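Local coordinates for Alr4995 protein (Nostoc sp., PDB 6LRG) that probably hydrolyses arginine to ornithine in its guanidine-modifying domain and carries a C-terminal Rossmann-fold domain that probably binds a dinucleotide, at residues Leu125-Arg130 with Thr270-Asp275; Leu152-Leu157 with Asp275-Asn280; Glu291-Asp296 with Gln326-Ala331. All blocks are in the same frame, centred on the assembly; numbering follows the deposited sequence.

Interaction 1 (Leu125-Arg130 with Thr270-Asp275); sequences LDREGR and TEPVRD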
loop_
_atom_site.group_PDB
_atom_site.type_symbol
_atom_site.label_atom_id
_atom_site.label_comp_id
_atom_site.label_asym_id
_atom_site.label_seq_id
_atom_site.Cartn_x
_atom_site.Cartn_y
_atom_site.Cartn_z
ATOM N N LEU B 125 -22.549 -42.896 16.122
ATOM C CA LEU B 125 -23.824 -43.035 16.786
ATOM C C LEU B 125 -23.870 -42.170 18.040
ATOM O O LEU B 125 -22.873 -42.008 18.746
ATOM C CB LEU B 125 -24.067 -44.494 17.132
ATOM C CG LEU B 125 -25.420 -45.108 16.818
ATOM C CD1 LEU B 125 -25.875 -44.734 15.428
ATOM C CD2 LEU B 125 -25.315 -46.620 16.949
ATOM N N ASP B 126 -25.026 -41.578 18.289
ATOM C CA ASP B 126 -25.291 -40.992 19.593
ATOM C C ASP B 126 -25.394 -42.147 20.592
ATOM O O ASP B 126 -26.138 -43.110 20.359
ATOM C CB ASP B 126 -26.568 -40.148 19.560
ATOM C CG ASP B 126 -26.961 -39.628 20.926
ATOM O OD1 ASP B 126 -26.254 -38.736 21.451
ATOM O OD2 ASP B 126 -27.990 -40.106 21.457
ATOM N N ARG B 127 -24.640 -42.063 21.684
ATOM C CA ARG B 127 -24.471 -43.215 22.571
ATOM C C ARG B 127 -25.763 -43.606 23.286
ATOM O O ARG B 127 -25.911 -44.744 23.720
ATOM C CB ARG B 127 -23.361 -42.941 23.568
ATOM C CG ARG B 127 -22.047 -42.607 22.886
ATOM C CD ARG B 127 -21.218 -43.844 22.591
ATOM N NE ARG B 127 -21.740 -44.648 21.491
ATOM C CZ ARG B 127 -22.181 -45.897 21.609
ATOM N NH1 ARG B 127 -22.631 -46.545 20.542
ATOM N NH2 ARG B 127 -22.175 -46.502 22.788
ATOM N N GLU B 128 -26.718 -42.686 23.364
ATOM C CA GLU B 128 -28.042 -43.054 23.848
ATOM C C GLU B 128 -28.911 -43.488 22.673
ATOM O O GLU B 128 -30.086 -43.761 22.849
ATOM C CB GLU B 128 -28.708 -41.900 24.612
ATOM C CG GLU B 128 -28.198 -41.681 26.044
ATOM C CD GLU B 128 -27.991 -42.976 26.841
ATOM O OE1 GLU B 128 -28.972 -43.744 27.033
ATOM O OE2 GLU B 128 -26.843 -43.215 27.290
ATOM N N GLY B 129 -28.335 -43.536 21.475
ATOM C CA GLY B 129 -29.006 -44.115 20.322
ATOM C C GLY B 129 -30.123 -43.298 19.700
ATOM O O GLY B 129 -30.974 -43.848 18.998
ATOM N N ARG B 130 -30.120 -41.989 19.932
ATOM C CA ARG B 130 -31.210 -41.129 19.464
ATOM C C ARG B 130 -31.090 -40.777 17.972
ATOM O O ARG B 130 -32.093 -40.709 17.248
ATOM C CB ARG B 130 -31.263 -39.858 20.318
ATOM C CG ARG B 130 -31.431 -40.142 21.831
ATOM C CD ARG B 130 -31.187 -38.901 22.685
ATOM N NE ARG B 130 -29.808 -38.425 22.594
ATOM C CZ ARG B 130 -29.392 -37.247 23.052
ATOM N NH1 ARG B 130 -30.253 -36.423 23.626
ATOM N NH2 ARG B 130 -28.120 -36.887 22.937
ATOM N N THR B 270 -21.762 -54.197 18.931
ATOM C CA THR B 270 -22.904 -54.250 19.855
ATOM C C THR B 270 -23.489 -52.849 20.079
ATOM O O THR B 270 -23.010 -52.112 20.946
ATOM C CB THR B 270 -22.493 -54.832 21.250
ATOM O OG1 THR B 270 -22.064 -56.192 21.118
ATOM C CG2 THR B 270 -23.660 -54.795 22.230
ATOM N N GLU B 271 -24.519 -52.467 19.326
ATOM C CA GLU B 271 -24.987 -51.078 19.385
ATOM C C GLU B 271 -26.436 -50.906 19.879
ATOM O O GLU B 271 -27.254 -51.817 19.738
ATOM C CB GLU B 271 -24.816 -50.411 18.002
ATOM C CG GLU B 271 -23.356 -50.097 17.590
ATOM C CD GLU B 271 -22.655 -49.038 18.462
ATOM O OE1 GLU B 271 -22.972 -48.906 19.665
ATOM O OE2 GLU B 271 -21.755 -48.340 17.944
ATOM N N PRO B 272 -26.756 -49.714 20.450
ATOM C CA PRO B 272 -28.064 -49.424 21.072
ATOM C C PRO B 272 -29.245 -49.238 20.109
ATOM O O PRO B 272 -29.432 -48.104 19.660
ATOM C CB PRO B 272 -27.802 -48.094 21.809
ATOM C CG PRO B 272 -26.738 -47.411 20.972
ATOM C CD PRO B 272 -25.836 -48.554 20.569
ATOM N N VAL B 273 -30.035 -50.278 19.833
ATOM C CA VAL B 273 -31.233 -50.109 18.994
ATOM C C VAL B 273 -32.477 -49.713 19.766
ATOM O O VAL B 273 -32.965 -50.467 20.605
ATOM C CB VAL B 273 -31.586 -51.363 18.233
ATOM C CG1 VAL B 273 -32.756 -51.081 17.283
ATOM C CG2 VAL B 273 -30.402 -51.808 17.470
ATOM N N ARG B 274 -33.022 -48.550 19.437
ATOM C CA ARG B 274 -34.074 -47.986 20.250
ATOM C C ARG B 274 -35.480 -48.035 19.678
ATOM O O ARG B 274 -35.719 -47.859 18.480
ATOM C CB ARG B 274 -33.752 -46.529 20.577
ATOM C CG ARG B 274 -32.861 -46.330 21.774
ATOM C CD ARG B 274 -32.577 -44.851 21.970
ATOM N NE ARG B 274 -33.621 -44.099 22.674
ATOM C CZ ARG B 274 -33.424 -43.383 23.782
ATOM N NH1 ARG B 274 -34.438 -42.727 24.336
ATOM N NH2 ARG B 274 -32.219 -43.310 24.332
ATOM N N ASP B 275 -36.372 -48.417 20.576
ATOM C CA ASP B 275 -37.562 -47.655 20.900
ATOM C C ASP B 275 -37.978 -46.610 19.816
ATOM O O ASP B 275 -38.493 -47.036 18.788
ATOM C CB ASP B 275 -37.276 -47.068 22.304
ATOM C CG ASP B 275 -38.218 -45.983 22.720
ATOM O OD1 ASP B 275 -39.307 -46.292 23.263
ATOM O OD2 ASP B 275 -37.825 -44.813 22.557
HETATM O O HOH W 1 -30.961 -46.606 18.447
#

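Interaction 2 (Leu152-Leu157 with Asp275-Asn280); sequences LDIEVL and DEVHAN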
loop_
_atom_site.group_PDB
_atom_site.type_symbol
_atom_site.label_atom_id
_atom_site.label_comp_id
_atom_site.label_asym_id
_atom_site.label_seq_id
_atom_site.Cartn_x
_atom_site.Cartn_y
_atom_site.Cartn_z
ATOM N N LEU B 152 -30.610 -48.253 8.303
ATOM C CA LEU B 152 -30.415 -48.397 9.732
ATOM C C LEU B 152 -31.646 -47.921 10.516
ATOM O O LEU B 152 -31.671 -48.019 11.740
ATOM C CB LEU B 152 -29.172 -47.637 10.175
ATOM C CG LEU B 152 -27.861 -48.059 9.498
ATOM C CD1 LEU B 152 -26.681 -47.368 10.150
ATOM C CD2 LEU B 152 -27.660 -49.559 9.535
ATOM N N ASP B 153 -32.656 -47.423 9.797
ATOM C CA ASP B 153 -33.898 -46.916 10.390
ATOM C C ASP B 153 -33.625 -45.952 11.542
ATOM O O ASP B 153 -34.015 -46.204 12.682
ATOM C CB ASP B 153 -34.767 -48.084 10.870
ATOM C CG ASP B 153 -36.221 -47.688 11.110
ATOM O OD1 ASP B 153 -36.879 -47.127 10.192
ATOM O OD2 ASP B 153 -36.703 -47.947 12.238
ATOM N N ILE B 154 -32.956 -44.845 11.242
ATOM C CA ILE B 154 -32.536 -43.917 12.281
ATOM C C ILE B 154 -32.454 -42.500 11.709
ATOM O O ILE B 154 -32.440 -42.328 10.494
ATOM C CB ILE B 154 -31.181 -44.363 12.896
ATOM C CG1 ILE B 154 -30.900 -43.648 14.217
ATOM C CG2 ILE B 154 -30.044 -44.190 11.915
ATOM C CD1 ILE B 154 -29.928 -44.385 15.090
ATOM N N GLU B 155 -32.457 -41.495 12.583
ATOM C CA GLU B 155 -32.365 -40.102 12.162
ATOM C C GLU B 155 -30.909 -39.745 11.867
ATOM O O GLU B 155 -30.041 -39.913 12.731
ATOM C CB GLU B 155 -32.930 -39.148 13.225
ATOM C CG GLU B 155 -33.075 -37.718 12.702
ATOM C CD GLU B 155 -33.459 -36.695 13.769
ATOM O OE1 GLU B 155 -32.724 -36.558 14.780
ATOM O OE2 GLU B 155 -34.485 -36.003 13.574
ATOM N N VAL B 156 -30.641 -39.267 10.651
ATOM C CA VAL B 156 -29.275 -38.924 10.253
ATOM C C VAL B 156 -29.076 -37.411 10.212
ATOM O O VAL B 156 -29.841 -36.685 9.571
ATOM C CB VAL B 156 -28.917 -39.526 8.870
ATOM C CG1 VAL B 156 -27.510 -39.108 8.429
ATOM C CG2 VAL B 156 -29.039 -41.048 8.906
ATOM N N LEU B 157 -28.040 -36.958 10.906
ATOM C CA LEU B 157 -27.652 -35.556 10.941
ATOM C C LEU B 157 -26.332 -35.367 10.216
ATOM O O LEU B 157 -25.326 -35.942 10.625
ATOM C CB LEU B 157 -27.514 -35.085 12.386
ATOM C CG LEU B 157 -28.624 -35.464 13.364
ATOM C CD1 LEU B 157 -28.287 -34.939 14.740
ATOM C CD2 LEU B 157 -29.952 -34.911 12.907
ATOM N N ASP B 275 -36.372 -48.417 20.576
ATOM C CA ASP B 275 -37.562 -47.655 20.900
ATOM C C ASP B 275 -37.978 -46.610 19.816
ATOM O O ASP B 275 -38.493 -47.036 18.788
ATOM C CB ASP B 275 -37.276 -47.068 22.304
ATOM C CG ASP B 275 -38.218 -45.983 22.720
ATOM O OD1 ASP B 275 -39.307 -46.292 23.263
ATOM O OD2 ASP B 275 -37.825 -44.813 22.557
ATOM N N GLU B 276 -37.775 -45.296 19.997
ATOM C CA GLU B 276 -38.339 -44.304 19.043
ATOM C C GLU B 276 -37.961 -44.513 17.586
ATOM O O GLU B 276 -38.830 -44.477 16.698
ATOM C CB GLU B 276 -37.930 -42.846 19.351
ATOM C CG GLU B 276 -37.614 -42.474 20.758
ATOM C CD GLU B 276 -36.172 -42.754 21.103
ATOM O OE1 GLU B 276 -35.444 -43.277 20.223
ATOM O OE2 GLU B 276 -35.774 -42.453 22.251
ATOM N N VAL B 277 -36.661 -44.720 17.365
ATOM C CA VAL B 277 -36.027 -44.387 16.097
ATOM C C VAL B 277 -36.809 -44.853 14.887
ATOM O O VAL B 277 -37.491 -45.889 14.885
ATOM C CB VAL B 277 -34.602 -44.947 16.006
ATOM C CG1 VAL B 277 -33.796 -44.525 17.230
ATOM C CG2 VAL B 277 -34.624 -46.468 15.842
ATOM N N HIS B 278 -36.759 -44.009 13.879
ATOM C CA HIS B 278 -37.201 -44.389 12.579
ATOM C C HIS B 278 -36.373 -43.550 11.615
ATOM O O HIS B 278 -35.627 -42.662 12.034
ATOM C CB HIS B 278 -38.716 -44.187 12.424
ATOM C CG HIS B 278 -39.179 -42.781 12.658
ATOM N ND1 HIS B 278 -39.482 -41.914 11.626
ATOM C CD2 HIS B 278 -39.415 -42.098 13.805
ATOM C CE1 HIS B 278 -39.874 -40.756 12.128
ATOM N NE2 HIS B 278 -39.842 -40.841 13.447
ATOM N N ALA B 279 -36.483 -43.867 10.334
ATOM C CA ALA B 279 -35.715 -43.201 9.300
ATOM C C ALA B 279 -36.078 -41.722 9.196
ATOM O O ALA B 279 -37.218 -41.352 8.907
ATOM C CB ALA B 279 -35.929 -43.900 7.956
ATOM N N ASN B 280 -35.095 -40.873 9.434
ATOM C CA ASN B 280 -35.280 -39.473 9.159
ATOM C C ASN B 280 -34.044 -38.882 8.481
ATOM O O ASN B 280 -32.931 -38.978 8.996
ATOM C CB ASN B 280 -35.604 -38.718 10.439
ATOM C CG ASN B 280 -36.198 -37.372 10.156
ATOM O OD1 ASN B 280 -36.916 -37.207 9.166
ATOM N ND2 ASN B 280 -35.886 -36.387 10.995
#

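Interaction 3 (Glu291-Asp296 with Gln326-Ala331); sequences EGHLLD and QSTSAA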
loop_
_atom_site.group_PDB
_atom_site.type_symbol
_atom_site.label_atom_id
_atom_site.label_comp_id
_atom_site.label_asym_id
_atom_site.label_seq_id
_atom_site.Cartn_x
_atom_site.Cartn_y
_atom_site.Cartn_z
ATOM N N GLU B 291 -28.122 -23.631 -19.288
ATOM C CA GLU B 291 -27.908 -23.523 -20.732
ATOM C C GLU B 291 -27.044 -22.322 -21.104
ATOM O O GLU B 291 -27.171 -21.253 -20.514
ATOM C CB GLU B 291 -29.243 -23.412 -21.468
ATOM C CG GLU B 291 -29.884 -24.737 -21.830
ATOM C CD GLU B 291 -31.301 -24.580 -22.372
ATOM O OE1 GLU B 291 -31.524 -23.655 -23.197
ATOM O OE2 GLU B 291 -32.173 -25.406 -22.009
ATOM N N GLY B 292 -26.180 -22.494 -22.097
ATOM C CA GLY B 292 -25.360 -21.403 -22.581
ATOM C C GLY B 292 -24.083 -21.913 -23.205
ATOM O O GLY B 292 -24.012 -23.053 -23.658
ATOM N N HIS B 293 -23.068 -21.061 -23.247
ATOM C CA HIS B 293 -21.745 -21.480 -23.682
ATOM C C HIS B 293 -21.037 -22.012 -22.442
ATOM O O HIS B 293 -20.212 -21.332 -21.847
ATOM C CB HIS B 293 -20.989 -20.309 -24.330
ATOM C CG HIS B 293 -21.733 -19.657 -25.460
ATOM N ND1 HIS B 293 -21.983 -18.300 -25.503
ATOM C CD2 HIS B 293 -22.266 -20.170 -26.595
ATOM C CE1 HIS B 293 -22.649 -18.008 -26.607
ATOM N NE2 HIS B 293 -22.832 -19.125 -27.291
ATOM N N LEU B 294 -21.394 -23.228 -22.043
ATOM C CA LEU B 294 -21.061 -23.734 -20.719
ATOM C C LEU B 294 -19.574 -23.955 -20.512
ATOM O O LEU B 294 -19.031 -23.651 -19.455
ATOM C CB LEU B 294 -21.815 -25.043 -20.459
ATOM C CG LEU B 294 -23.342 -24.933 -20.430
ATOM C CD1 LEU B 294 -24.018 -26.285 -20.163
ATOM C CD2 LEU B 294 -23.745 -23.906 -19.401
ATOM N N LEU B 295 -18.928 -24.506 -21.524
ATOM C CA LEU B 295 -17.557 -24.951 -21.399
ATOM C C LEU B 295 -16.561 -23.822 -21.390
ATOM O O LEU B 295 -15.541 -23.916 -20.709
ATOM C CB LEU B 295 -17.212 -25.911 -22.530
ATOM C CG LEU B 295 -17.934 -27.247 -22.413
ATOM C CD1 LEU B 295 -17.653 -28.112 -23.630
ATOM C CD2 LEU B 295 -17.518 -27.949 -21.124
ATOM N N ASP B 296 -16.842 -22.756 -22.133
ATOM C CA ASP B 296 -15.851 -21.695 -22.290
ATOM C C ASP B 296 -16.166 -20.436 -21.496
ATOM O O ASP B 296 -15.286 -19.625 -21.240
ATOM C CB ASP B 296 -15.662 -21.342 -23.780
ATOM C CG ASP B 296 -16.941 -20.873 -24.454
ATOM O OD1 ASP B 296 -17.989 -21.540 -24.277
ATOM O OD2 ASP B 296 -16.889 -19.857 -25.186
ATOM N N GLN B 326 -20.271 -21.226 -31.158
ATOM C CA GLN B 326 -21.378 -20.330 -30.806
ATOM C C GLN B 326 -22.698 -21.055 -30.538
ATOM O O GLN B 326 -23.667 -20.435 -30.118
ATOM C CB GLN B 326 -21.593 -19.294 -31.909
ATOM C CG GLN B 326 -20.461 -18.279 -32.023
ATOM C CD GLN B 326 -20.205 -17.551 -30.717
ATOM O OE1 GLN B 326 -21.104 -17.409 -29.886
ATOM N NE2 GLN B 326 -18.976 -17.087 -30.531
ATOM N N SER B 327 -22.756 -22.356 -30.798
ATOM C CA SER B 327 -23.917 -23.129 -30.366
ATOM C C SER B 327 -24.028 -23.098 -28.844
ATOM O O SER B 327 -23.015 -23.090 -28.135
ATOM C CB SER B 327 -23.835 -24.581 -30.839
ATOM O OG SER B 327 -23.699 -24.667 -32.245
ATOM N N THR B 328 -25.252 -23.095 -28.333
ATOM C CA THR B 328 -25.423 -23.216 -26.902
ATOM C C THR B 328 -25.352 -24.701 -26.518
ATOM O O THR B 328 -25.672 -25.585 -27.326
ATOM C CB THR B 328 -26.746 -22.573 -26.433
ATOM O OG1 THR B 328 -27.779 -22.884 -27.365
ATOM C CG2 THR B 328 -26.601 -21.055 -26.364
ATOM N N SER B 329 -24.865 -24.975 -25.315
ATOM C CA SER B 329 -24.867 -26.337 -24.771
ATOM C C SER B 329 -25.835 -26.404 -23.581
ATOM O O SER B 329 -26.283 -25.379 -23.070
ATOM C CB SER B 329 -23.455 -26.763 -24.349
ATOM O OG SER B 329 -22.607 -26.981 -25.472
ATOM N N ALA B 330 -26.173 -27.605 -23.134
ATOM C CA ALA B 330 -27.041 -27.713 -21.965
ATOM C C ALA B 330 -26.517 -28.763 -21.023
ATOM O O ALA B 330 -25.893 -29.741 -21.446
ATOM C CB ALA B 330 -28.469 -28.031 -22.379
ATOM N N ALA B 331 -26.760 -28.551 -19.736
ATOM C CA ALA B 331 -26.346 -29.505 -18.725
ATOM C C ALA B 331 -27.467 -29.670 -17.715
ATOM O O ALA B 331 -28.142 -28.713 -17.363
ATOM C CB ALA B 331 -25.057 -29.058 -18.043
#

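Interaction 1 (Leu125-Arg130 with Thr270-Asp275)
The hairpin that joins strand 123-125 to strand 132-136 reverses through a type I beta turn from Asp-126 to Gly-129, and this turn is received by the loop at Glu-271, Pro-272 and Arg-274. Pro-272 fills the middle: its CG lies 4.1 Å from Gly-129 CA, and its CD meets Leu-125 CD2 at the same separation. Leu-125 CD2 also rests against the aliphatic part of Glu-271, which arrives from the opposite direction. Gly-129, with a positive phi of 74°, lets the turn lie close on Pro-272. The hairpin belongs to the guanidine-modifying family region, and the contact illustrates how a loop leading into one strand of a sheet can be seated on a hairpin at the sheet's edge. Polar groups flank the proline. The chain of Arg-127 starts away from the loop but folds back at chi2 and chi3 (-89° and 73°), bringing NH1 2.5 Å from Glu-271 OE1 in a short salt bridge. OE1 is met on its syn side and lies near the guanidinium plane; Arg-268 forms a further, weak ion pair with the same oxygen. A water donates to Gly-129 O (2.8 Å) and to Pro-272 O, linking the two backbones. Arg-274, whose salt-bridge partner is Glu-276, runs alongside Arg-130, the CG of which sits 4.1 Å from Arg-274 NH2, over one guanidinium face. Arg-130 in turn grips the first residue of the turn side-on, its NE bonding Asp-126 OD2 at 2.7 Å and its NH2 bonding OD1 at 3.0 Å.

Interaction 2 (Leu152-Leu157 with Asp275-Asn280)
Glu-155 and Asn-280 form a parallel beta bridge in which Asn-280 bonds to both neighbours of Glu-155: Asn-280 N donates to Ile-154 O at 3.2 Å, and Val-156 N donates to Asn-280 O at 2.8 Å. The two bonds are about equally straight at the hydrogen but enter their carbonyls differently. The second runs almost end-on into its carbonyl, with a C=O...donor angle of 169°, whereas the first approaches Ile-154 O from well above the carbonyl plane. Here strand 155-160 and strand 280-292 first come together in the mixed sheet, just after helix 145-152 ends and Asp-153 turns with positive phi. Asp-153 reaches across to the loop, where its OD1 takes a weak bond from Ala-279 N at 3.3 Å. Next to it, Val-277 pushes CG2 toward Asp-153 O and sets CG1 4.3 Å from Ile-154 CG1, making the apolar part of the junction. On the sheet face shared by Glu-155 and Asn-280, the two side chains lie side by side. Both place CG anti to the backbone N (chi1 -170° and -163°), which carries the carboxamide along the glutamate chain until ND2 meets OE2 at 3.0 Å, on the anti lone pair and in the amide plane. OE2 also bonds the hydroxyl of Tyr-282, and OE1 forms a salt bridge with Arg-199. With both oxygens engaged, the carboxylate of Glu-155 is probably restrained in rotation and would be expected to stay ionised.

Interaction 3 (Glu291-Asp296 with Gln326-Ala331)
Gly-292 and Ser-329 form a hydrogen-bonded antiparallel pair where strand 280-292 ends and strand 329-337 begins, within the LOR/SDH conserved region. Gly-292 N donates to Ser-329 O at 3.0 Å, in the carbonyl plane, and Ser-329 N returns the bond to Gly-292 O at 2.7 Å. One step along, Glu-291 and Ala-330 make the adjacent non-hydrogen-bonded pair, with Glu-291 CG laid against Ala-330 CB at 3.6 Å. Gly-292 adopts backbone angles (154°, -157°) accessible chiefly to glycine. Beyond it the chain leaves the sheet through an inverse gamma turn centred on His-293, in which Leu-294 N makes a weak bond to Gly-292 O. From this turn His-293 NE2 donates to Gln-326 O at 3.2 Å; the acceptor sits in the ring plane, although NE2 itself approaches from above the plane of that carbonyl. The turn also swings Leu-294 back over the partner strand, its CD1 3.6 Å from Ala-331 CB. Further out, Phe-319 and Ile-300 complete that apolar patch, and the carboxylate of Glu-291 turns to Arg-289. Ser-329 OG is held by Gly-322 N, whereas Ser-327 OG is bonded by Gln-324 N and also bonds Asp-114 of the second subunit, so the loop before the strand belongs to a subunit interface. The His-293 ring is anchored at its other nitrogen too, ND1 being hydrogen-bonded to Glu-450 OE1.

Interactions 1 and 2 are neighbours, their centres about 10 Å apart. They share Asp-275 and cross along the chain, because the loop before strand 280-292 touches first the 125-130 hairpin and then the 152-157 segment. They meet where Val-277 CG1 packs 3.4 Å from Gly-129 O. Interaction 3 follows both, its centre about 50 Å from interaction 1 and about 43 Å from interaction 2. Strand 280-292 nevertheless connects them: interaction 2 lies at its start, interaction 3 at its end. Interrupted by a bulge or short loop, it pairs first with strand 155-160 of the guanidine-modifying family region and last with strand 329-337 of the LOR/SDH region, where the second subunit approaches.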